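Local coordinates for chemotaxis protein cheA (Thermotoga maritima, PDB 1TQG) that probably serves as the phosphotransfer (Hpt) domain of a chemotaxis histidine kinase, carrying on a histidine the phosphoryl group destined for response regulators, at residues G8-V11 / D12-E16; I70-K73 / A74-E78; L63-T66 / L67-L71. All coordinates share one frame; numbering follows the deposited sequence. Where two conformers were deposited one is given.

Contact 1. Residues G8-V11 / D12-E16; sequences GVFV and DETKE
F10 O is gripped twice by T14, one turn further along the helix. The amide T14 N donates to F10 O at 2.9 Å as the regular helical bond. The hydroxyl T14 OG1 also gives its proton to F10 O, again at 2.9 Å, but from the other face of the carbonyl plane and well above it. With OG1 beside its own backbone N and opposite the carbonyl carbon (chi1 -69°), the hydroxyl reaches back over the preceding turn. That same position sets T14 OG1 over the centre of the F10 ring, 3.6 Å from its plane; the proton goes to F10 O, and the ring face merely covers the oxygen. T14 is modelled in two conformers, so the hydroxyl's bond and its place over the ring belong to the one described.

Two other pairs run alongside each other: V11 with K15, whose valine is buried, and V9 with E13 toward the surface. K15 CG lies 3.3 Å from V11 O, and its aliphatic chain follows the V11 side chain until K15 CE meets V11 CG1 at 4.0 Å. The lysine then bends at its last torsion (chi4 -89°) and its ammonium goes to D101 in a salt bridge. On V9 the fit is slacker: E13 CG touches V9 O at 3.3 Å, while V9 CG1 and E13 CG are 4.2 Å apart, in one of two conformers modelled for E13.

The stretch is part of helix 3-30 and meets two other helices of the bundle. V11, T14 and K15 rest on V100 of helix 83-103, with I103 also against V11. F10 packs on M51 and M55 of helix 35-55 and makes an edge-to-face contact with F57, while T14 touches L48 and E13 touches M51.

Contact 2. Residues I70-K73 / A74-E78; sequences ILDK and ARNSE
Between I70-K73 and A74-E78 the last turn of a helix closes in a Schellman motif: E78 N donates to K73 O at 2.9 Å, S77 N bonds to A74 O, and S77, with positive phi, is the C' residue. Before that, the regular bonds A74 N to I70 O and R75 N to L71 O are still intact. N76, the first residue to leave helical angles, keeps N76 N on D72 O at 3.2 Å and adds a weak bond to K73 O. K73 O thus takes one firm donor from E78 and one weak donor from N76.

Among the side chains, the salt bridge of D72 and R75 dominates. R75 NE meets D72 OD1 at 2.7 Å, and R75 NH2 adds a weak bond to the same oxygen at 3.2 Å. D72 OD1 is approached on its anti side, somewhat out of the carboxylate plane, although the two flat groups are turned only 11° from each other. R75 places CG between its backbone N and carbonyl carbon (chi1 85°) and then runs extended to NE, which carries the guanidinium alongside the aspartate one turn back. D72 is modelled in two conformers, so the bridge may not be made all the time.

On the other flank K73 and E78 cross at about a right angle. E78 OE2 lies 3.3 Å from K73 CG, against the aliphatic base of the lysine, whereas K73 NZ is 6.2 Å from E78 OE2; no charge pair forms in the conformer given for E78.

The turn ends helix 58-75. R75 makes a cation-pi contact with F42 and touches I38 and N39 of helix 35-55. Towards helix 83-103, I70 packs on L85 and I89 and L71 on I89, while A74 leans on I79 and I81 of the connecting loop.

Contact 3. Residues L63-T66 / L67-L71; sequences LCHT and LENIL
L63 and L67 form the tightly packed side: L63 CD1 meets L67 CD1 at 4.0 Å, the two leucines crossing obliquely, and L67 CG is pressed to 3.3 Å from L63 O. Around H65 the contact is polar and looser; H65 is exposed and N69 partly so, while E68 is buried. Swung away from its backbone N (chi1 -169°), the H65 ring lies beside both E68 and N69. N69 ND2 sits over the ring centre, 3.9 Å from its plane, with the amide steeply turned, and N69 OD1 is 3.3 Å from H65 CE1. H65 ND1 donates to E68 OE2 at 2.8 Å, across planes nearly perpendicular; that oxygen's place is less certain because of a close neighbour. Replacing N69 by an alanine would probably uncover this face of the imidazole and leave the ring freer to turn. E68 is chiefly held from helix 35-55, where OE2 forms a salt bridge with K49 and OE1 a hydrogen bond with H46. H46, in the HTLKG sequence, is probably the phosphorylated histidine; E68 is then its direct partner and H65 a second-shell residue that probably helps position E68, consistent with an Hpt site on a four-helix bundle.

In the fold
Contacts 1 and 3 are turns inside helices of the four-helix Hpt bundle; contact 2 runs off the end of one. Contact 1 lies on helix 3-30, across the chain's centre from contacts 2 and 3, which follow each other on helix 58-75 and share I70 and L71. All three are partly buried, with side chains on helices 35-55 and 83-103. Contact 2 is the most exposed, five of its nine touching residues being so; contacts 1 and 3 each bury three of eight. Contact 1 ties a hydroxyl to a carbonyl under an aromatic face, contact 2 joins largely exposed charged side chains to a Schellman motif, and contact 3 combines a leucine pair with polar groups beside the probable phosphotransfer histidine.

Contact 1. Residues G8-V11 / D12-E16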
ATOM      1  N   GLY A   8      -5.603 -12.335 -12.644  1.00 13.22           N
ATOM      2  CA  GLY A   8      -6.728 -11.400 -12.709  1.00 14.02           C
ATOM      3  C   GLY A   8      -7.340 -11.151 -11.355  1.00 12.47           C
ATOM      4  O   GLY A   8      -7.694 -10.022 -10.988  1.00 13.28           O
ATOM      5  N   VAL A   9      -7.468 -12.208 -10.562  1.00 12.57           N
ATOM      6  CA  VAL A   9      -8.004 -12.079  -9.203  1.00 12.35           C
ATOM      7  C   VAL A   9      -7.049 -11.222  -8.333  1.00 11.82           C
ATOM      8  O   VAL A   9      -7.473 -10.314  -7.608  1.00 12.47           O
ATOM      9  CB  VAL A   9      -8.248 -13.438  -8.560  1.00 12.77           C
ATOM     10  CG1 VAL A   9      -8.617 -13.278  -7.081  1.00 15.57           C
ATOM     11  CG2 VAL A   9      -9.334 -14.207  -9.301  1.00 15.94           C
ATOM     12  N   PHE A  10      -5.762 -11.515  -8.392  1.00 11.73           N
ATOM     13  CA  PHE A  10      -4.764 -10.754  -7.721  1.00 11.89           C
ATOM     14  C   PHE A  10      -4.854  -9.248  -8.064  1.00 12.19           C
ATOM     15  O   PHE A  10      -4.819  -8.403  -7.147  1.00 13.21           O
ATOM     16  CB  PHE A  10      -3.367 -11.286  -8.070  1.00 13.54           C
ATOM     17  CG  PHE A  10      -2.234 -10.481  -7.497  1.00 12.55           C
ATOM     18  CD1 PHE A  10      -1.782 -10.735  -6.228  1.00 14.93           C
ATOM     19  CD2 PHE A  10      -1.588  -9.554  -8.239  1.00 16.34           C
ATOM     20  CE1 PHE A  10      -0.712 -10.015  -5.706  1.00 16.57           C
ATOM     21  CE2 PHE A  10      -0.590  -8.754  -7.694  1.00 18.65           C
ATOM     22  CZ  PHE A  10      -0.131  -9.018  -6.421  1.00 15.82           C
ATOM     23  N   VAL A  11      -4.945  -8.948  -9.345  1.00 11.79           N
ATOM     24  CA  VAL A  11      -5.005  -7.505  -9.726  1.00 14.01           C
ATOM     25  C   VAL A  11      -6.284  -6.881  -9.186  1.00 13.14           C
ATOM     26  O   VAL A  11      -6.257  -5.779  -8.645  1.00 14.53           O
ATOM     27  CB  VAL A  11      -4.865  -7.402 -11.273  1.00 16.36           C
ATOM     28  CG1 VAL A  11      -5.122  -5.954 -11.684  1.00 17.98           C
ATOM     29  CG2 VAL A  11      -3.501  -7.800 -11.743  1.00 20.11           C
ATOM     30  N   ASP A  12      -7.427  -7.588  -9.272  1.00 13.66           N
ATOM     31  CA  ASP A  12      -8.685  -7.031  -8.780  1.00 14.68           C
ATOM     32  C   ASP A  12      -8.605  -6.780  -7.283  1.00 13.39           C
ATOM     33  O   ASP A  12      -9.062  -5.739  -6.746  1.00 15.21           O
ATOM     34  CB  ASP A  12      -9.812  -8.014  -9.133  1.00 16.90           C
ATOM     35  CG  ASP A  12     -11.171  -7.639  -8.688  1.00 19.74           C
ATOM     36  OD1 ASP A  12     -11.681  -6.575  -9.083  1.00 22.85           O
ATOM     37  OD2 ASP A  12     -11.803  -8.350  -7.880  1.00 32.92           O
ATOM     38  N   GLU A  13      -8.075  -7.739  -6.552  1.00 12.81           N
ATOM     39  CA  GLU A  13      -7.974  -7.576  -5.098  1.00 14.59           C
ATOM     40  C   GLU A  13      -7.028  -6.449  -4.743  1.00 15.17           C
ATOM     41  O   GLU A  13      -7.269  -5.611  -3.853  1.00 17.61           O
ATOM     42  CB  GLU A  13      -7.551  -8.880  -4.442  1.00 16.94           C
ATOM     43  CG  GLU A  13      -8.633  -9.959  -4.589  1.00 19.64           C
ATOM     44  CD  GLU A  13      -9.489 -10.030  -3.341  0.61 25.84           C
ATOM     45  OE1 GLU A  13     -10.578 -10.635  -3.521  0.61 30.11           O
ATOM     46  OE2 GLU A  13      -9.195  -9.591  -2.197  0.61 35.18           O
ATOM     47  N   THR A  14      -5.865  -6.404  -5.377  1.00 14.19           N
ATOM     48  CA  THR A  14      -4.882  -5.357  -5.115  1.00 15.53           C
ATOM     49  C   THR A  14      -5.464  -3.992  -5.395  1.00 15.28           C
ATOM     50  O   THR A  14      -5.201  -3.050  -4.621  1.00 15.44           O
ATOM     51  CB  THR A  14      -3.689  -5.563  -6.096  0.55 17.46           C
ATOM     52  OG1 THR A  14      -2.941  -6.748  -5.772  0.55 16.64           O
ATOM     53  CG2 THR A  14      -2.679  -4.407  -6.024  0.55 17.10           C
ATOM     54  N   LYS A  15      -6.245  -3.828  -6.462  1.00 14.93           N
ATOM     55  CA  LYS A  15      -6.891  -2.541  -6.718  1.00 15.99           C
ATOM     56  C   LYS A  15      -7.837  -2.121  -5.605  1.00 14.56           C
ATOM     57  O   LYS A  15      -7.895  -0.914  -5.357  1.00 16.31           O
ATOM     58  CB  LYS A  15      -7.570  -2.592  -8.068  1.00 18.44           C
ATOM     59  CG  LYS A  15      -6.567  -2.571  -9.183  1.00 19.84           C
ATOM     60  CD  LYS A  15      -7.219  -2.508 -10.568  1.00 27.10           C
ATOM     61  CE  LYS A  15      -6.163  -2.115 -11.566  1.00 34.12           C
ATOM     62  NZ  LYS A  15      -5.936  -0.672 -11.818  1.00 40.44           N
ATOM     63  N   GLU A  16      -8.529  -3.027  -4.979  1.00 15.89           N
ATOM     64  CA  GLU A  16      -9.360  -2.640  -3.853  1.00 15.78           C
ATOM     65  C   GLU A  16      -8.556  -2.005  -2.756  1.00 13.63           C
ATOM     66  O   GLU A  16      -8.935  -0.970  -2.186  1.00 14.38           O
ATOM     67  CB  GLU A  16     -10.117  -3.897  -3.349  1.00 18.75           C
ATOM     68  CG  GLU A  16     -10.852  -3.727  -2.066  1.00 22.99           C
ATOM     69  CD  GLU A  16     -11.608  -5.021  -1.767  0.59 25.37           C
ATOM     70  OE1 GLU A  16     -12.380  -5.528  -2.639  0.59 26.46           O
ATOM     71  OE2 GLU A  16     -11.314  -5.455  -0.619  0.59 25.11           O
TER

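Contact 2. Residues I70-K73 / A74-E78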
ATOM      1  N   ILE A  70       7.438   2.768   6.813  1.00 15.87           N
ATOM      2  CA  ILE A  70       7.155   4.202   7.083  1.00 15.51           C
ATOM      3  C   ILE A  70       5.923   4.291   7.978  1.00 14.25           C
ATOM      4  O   ILE A  70       5.982   4.969   9.012  1.00 15.66           O
ATOM      5  CB  ILE A  70       6.995   4.948   5.791  1.00 16.61           C
ATOM      6  CG1 ILE A  70       8.252   4.906   4.908  1.00 18.73           C
ATOM      7  CG2 ILE A  70       6.591   6.390   6.110  1.00 18.14           C
ATOM      8  CD1 ILE A  70       8.005   5.431   3.493  1.00 21.94           C
ATOM      9  N   LEU A  71       4.822   3.630   7.590  1.00 14.69           N
ATOM     10  CA  LEU A  71       3.608   3.726   8.380  1.00 14.86           C
ATOM     11  C   LEU A  71       3.735   3.076   9.720  1.00 14.17           C
ATOM     12  O   LEU A  71       3.104   3.540  10.688  1.00 15.11           O
ATOM     13  CB  LEU A  71       2.365   3.174   7.641  1.00 15.83           C
ATOM     14  CG  LEU A  71       1.718   4.031   6.567  1.00 16.41           C
ATOM     15  CD1 LEU A  71       1.014   5.261   7.175  1.00 17.21           C
ATOM     16  CD2 LEU A  71       2.667   4.471   5.492  1.00 20.11           C
ATOM     17  N   ASP A  72       4.575   2.049   9.827  1.00 14.74           N
ATOM     18  CA  ASP A  72       4.804   1.394  11.107  1.00 14.62           C
ATOM     19  C   ASP A  72       5.566   2.286  12.057  1.00 14.22           C
ATOM     20  O   ASP A  72       5.248   2.394  13.246  1.00 16.31           O
ATOM     21  CB  ASP A  72       5.541   0.099  10.787  1.00 16.63           C
ATOM     22  CG  ASP A  72       5.228  -1.040  11.727  0.70 15.40           C
ATOM     23  OD1 ASP A  72       4.408  -0.918  12.654  0.70 18.22           O
ATOM     24  OD2 ASP A  72       5.816  -2.115  11.496  0.70 18.03           O
ATOM     25  N   LYS A  73       6.573   2.977  11.528  1.00 14.56           N
ATOM     26  CA  LYS A  73       7.265   4.006  12.352  1.00 14.51           C
ATOM     27  C   LYS A  73       6.256   5.046  12.812  1.00 14.68           C
ATOM     28  O   LYS A  73       6.238   5.445  13.980  1.00 16.72           O
ATOM     29  CB  LYS A  73       8.429   4.574  11.576  1.00 15.48           C
ATOM     30  CG  LYS A  73       9.634   3.619  11.403  1.00 17.07           C
ATOM     31  CD  LYS A  73      10.711   4.335  10.579  1.00 20.32           C
ATOM     32  CE  LYS A  73      11.922   3.454  10.432  1.00 25.02           C
ATOM     33  NZ  LYS A  73      12.695   3.752   9.195  1.00 29.95           N
ATOM     34  N   ALA A  74       5.373   5.479  11.916  1.00 14.28           N
ATOM     35  CA  ALA A  74       4.463   6.553  12.269  1.00 13.70           C
ATOM     36  C   ALA A  74       3.449   6.064  13.304  1.00 13.36           C
ATOM     37  O   ALA A  74       3.081   6.787  14.218  1.00 14.79           O
ATOM     38  CB  ALA A  74       3.775   7.036  11.013  1.00 13.54           C
ATOM     39  N   ARG A  75       2.976   4.791  13.197  1.00 13.81           N
ATOM     40  CA  ARG A  75       1.956   4.322  14.137  1.00 15.60           C
ATOM     41  C   ARG A  75       2.563   4.152  15.542  1.00 15.47           C
ATOM     42  O   ARG A  75       1.840   4.151  16.518  1.00 17.96           O
ATOM     43  CB  ARG A  75       1.214   3.103  13.572  1.00 17.10           C
ATOM     44  CG  ARG A  75       1.931   1.797  13.845  1.00 16.77           C
ATOM     45  CD  ARG A  75       1.181   0.693  13.138  1.00 19.68           C
ATOM     46  NE  ARG A  75       1.804  -0.577  13.301  1.00 20.68           N
ATOM     47  CZ  ARG A  75       1.466  -1.570  14.143  1.00 21.57           C
ATOM     48  NH1 ARG A  75       0.453  -1.499  14.954  1.00 24.40           N
ATOM     49  NH2 ARG A  75       2.185  -2.703  14.122  1.00 29.24           N
ATOM     50  N   ASN A  76       3.878   3.962  15.693  1.00 14.39           N
ATOM     51  CA  ASN A  76       4.539   3.871  16.987  1.00 15.64           C
ATOM     52  C   ASN A  76       5.112   5.218  17.380  1.00 15.04           C
ATOM     53  O   ASN A  76       5.935   5.300  18.282  1.00 15.33           O
ATOM     54  CB  ASN A  76       5.675   2.845  16.884  1.00 19.25           C
ATOM     55  CG  ASN A  76       5.265   1.436  16.844  1.00 19.98           C
ATOM     56  OD1 ASN A  76       5.008   0.728  15.836  1.00 26.59           O
ATOM     57  ND2 ASN A  76       5.052   0.939  18.033  1.00 28.64           N
ATOM     58  N   SER A  77       4.721   6.305  16.714  1.00 14.78           N
ATOM     59  CA  SER A  77       5.122   7.677  16.988  1.00 15.04           C
ATOM     60  C   SER A  77       6.613   7.875  16.922  1.00 15.02           C
ATOM     61  O   SER A  77       7.166   8.773  17.524  1.00 17.53           O
ATOM     62  CB  SER A  77       4.587   8.133  18.370  1.00 17.49           C
ATOM     63  OG  SER A  77       3.186   8.229  18.343  1.00 18.34           O
ATOM     64  N   GLU A  78       7.307   7.130  16.062  1.00 16.60           N
ATOM     65  CA  GLU A  78       8.727   7.264  15.839  1.00 17.90           C
ATOM     66  C   GLU A  78       9.056   8.402  14.886  1.00 19.72           C
ATOM     67  O   GLU A  78      10.137   8.966  14.932  1.00 20.41           O
ATOM     68  CB  GLU A  78       9.316   5.927  15.358  1.00 18.87           C
ATOM     69  CG  GLU A  78       9.268   4.758  16.330  1.00 20.82           C
ATOM     70  CD  GLU A  78       9.380   3.352  15.836  0.58 21.68           C
ATOM     71  OE1 GLU A  78       9.028   2.371  16.554  0.58 31.74           O
ATOM     72  OE2 GLU A  78       9.838   3.150  14.700  0.58 23.65           O
TER

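Contact 3. Residues L63-T66 / L67-L71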
ATOM      1  N   LEU A  63       8.794  -3.311  -2.075  1.00 14.05           N
ATOM      2  CA  LEU A  63       8.273  -1.952  -2.093  1.00 14.22           C
ATOM      3  C   LEU A  63       7.175  -1.787  -1.027  1.00 13.11           C
ATOM      4  O   LEU A  63       7.163  -0.827  -0.241  1.00 13.87           O
ATOM      5  CB  LEU A  63       7.726  -1.542  -3.436  1.00 14.74           C
ATOM      6  CG  LEU A  63       7.016  -0.208  -3.526  1.00 14.93           C
ATOM      7  CD1 LEU A  63       7.884   0.988  -3.116  1.00 18.35           C
ATOM      8  CD2 LEU A  63       6.496   0.040  -4.930  1.00 16.86           C
ATOM      9  N   CYS A  64       6.241  -2.734  -1.014  1.00 13.15           N
ATOM     10  CA  CYS A  64       5.210  -2.664   0.044  1.00 13.43           C
ATOM     11  C   CYS A  64       5.789  -2.730   1.425  1.00 13.50           C
ATOM     12  O   CYS A  64       5.289  -2.054   2.312  1.00 15.01           O
ATOM     13  CB  CYS A  64       4.222  -3.839  -0.138  1.00 13.43           C
ATOM     14  SG  CYS A  64       3.148  -3.724  -1.587  1.00 15.10           S
ATOM     15  N   HIS A  65       6.874  -3.478   1.607  1.00 13.60           N
ATOM     16  CA  HIS A  65       7.541  -3.543   2.885  1.00 14.38           C
ATOM     17  C   HIS A  65       8.195  -2.213   3.235  1.00 13.26           C
ATOM     18  O   HIS A  65       8.073  -1.778   4.387  1.00 14.34           O
ATOM     19  CB  HIS A  65       8.579  -4.674   2.879  1.00 14.57           C
ATOM     20  CG  HIS A  65       9.077  -4.925   4.296  1.00 17.02           C
ATOM     21  ND1 HIS A  65       8.383  -4.860   5.454  1.00 22.37           N
ATOM     22  CD2 HIS A  65      10.324  -5.287   4.625  1.00 28.51           C
ATOM     23  CE1 HIS A  65       9.178  -5.175   6.491  1.00 22.90           C
ATOM     24  NE2 HIS A  65      10.365  -5.420   5.982  1.00 26.89           N
ATOM     25  N   THR A  66       8.908  -1.583   2.325  1.00 13.14           N
ATOM     26  CA  THR A  66       9.500  -0.265   2.567  1.00 14.58           C
ATOM     27  C   THR A  66       8.430   0.715   2.977  1.00 14.21           C
ATOM     28  O   THR A  66       8.584   1.529   3.906  1.00 15.44           O
ATOM     29  CB  THR A  66      10.298   0.180   1.307  1.00 16.39           C
ATOM     30  OG1 THR A  66      11.382  -0.692   1.130  1.00 19.25           O
ATOM     31  CG2 THR A  66      10.807   1.583   1.422  1.00 19.12           C
ATOM     32  N   LEU A  67       7.279   0.687   2.301  1.00 14.43           N
ATOM     33  CA  LEU A  67       6.216   1.641   2.596  1.00 14.66           C
ATOM     34  C   LEU A  67       5.558   1.344   3.902  1.00 15.03           C
ATOM     35  O   LEU A  67       5.263   2.224   4.716  1.00 16.09           O
ATOM     36  CB  LEU A  67       5.174   1.593   1.463  1.00 15.47           C
ATOM     37  CG  LEU A  67       5.658   2.047   0.090  1.00 16.46           C
ATOM     38  CD1 LEU A  67       4.584   1.656  -0.930  1.00 19.65           C
ATOM     39  CD2 LEU A  67       6.006   3.503   0.066  1.00 21.38           C
ATOM     40  N   GLU A  68       5.302   0.058   4.190  1.00 15.22           N
ATOM     41  CA  GLU A  68       4.707  -0.362   5.453  1.00 15.74           C
ATOM     42  C   GLU A  68       5.658   0.092   6.580  1.00 16.43           C
ATOM     43  O   GLU A  68       5.110   0.472   7.637  1.00 17.55           O
ATOM     44  CB  GLU A  68       4.329  -1.831   5.494  1.00 19.54           C
ATOM     45  CG  GLU A  68       5.203  -2.810   6.140  1.00 25.43           C
ATOM     46  CD  GLU A  68       4.752  -4.251   6.016  1.00 21.81           C
ATOM     47  OE1 GLU A  68       3.553  -4.524   6.027  1.00 26.74           O
ATOM     48  OE2 GLU A  68       5.653  -5.131   5.984  1.00 28.88           O
ATOM     49  N   ASN A  69       6.974   0.012   6.401  1.00 15.35           N
ATOM     50  CA  ASN A  69       7.871   0.439   7.445  1.00 15.57           C
ATOM     51  C   ASN A  69       7.697   1.884   7.766  1.00 14.98           C
ATOM     52  O   ASN A  69       7.826   2.283   8.961  1.00 16.72           O
ATOM     53  CB  ASN A  69       9.349   0.198   7.007  1.00 17.57           C
ATOM     54  CG  ASN A  69       9.749  -1.236   7.060  1.00 18.47           C
ATOM     55  OD1 ASN A  69       9.096  -2.100   7.652  1.00 19.83           O
ATOM     56  ND2 ASN A  69      10.820  -1.569   6.375  1.00 19.25           N
ATOM     57  N   ILE A  70       7.438   2.768   6.813  1.00 15.87           N
ATOM     58  CA  ILE A  70       7.155   4.202   7.083  1.00 15.51           C
ATOM     59  C   ILE A  70       5.923   4.291   7.978  1.00 14.25           C
ATOM     60  O   ILE A  70       5.982   4.969   9.012  1.00 15.66           O
ATOM     61  CB  ILE A  70       6.995   4.948   5.791  1.00 16.61           C
ATOM     62  CG1 ILE A  70       8.252   4.906   4.908  1.00 18.73           C
ATOM     63  CG2 ILE A  70       6.591   6.390   6.110  1.00 18.14           C
ATOM     64  CD1 ILE A  70       8.005   5.431   3.493  1.00 21.94           C
ATOM     65  N   LEU A  71       4.822   3.630   7.590  1.00 14.69           N
ATOM     66  CA  LEU A  71       3.608   3.726   8.380  1.00 14.86           C
ATOM     67  C   LEU A  71       3.735   3.076   9.720  1.00 14.17           C
ATOM     68  O   LEU A  71       3.104   3.540  10.688  1.00 15.11           O
ATOM     69  CB  LEU A  71       2.365   3.174   7.641  1.00 15.83           C
ATOM     70  CG  LEU A  71       1.718   4.031   6.567  1.00 16.41           C
ATOM     71  CD1 LEU A  71       1.014   5.261   7.175  1.00 17.21           C
ATOM     72  CD2 LEU A  71       2.667   4.471   5.492  1.00 20.11           C
TER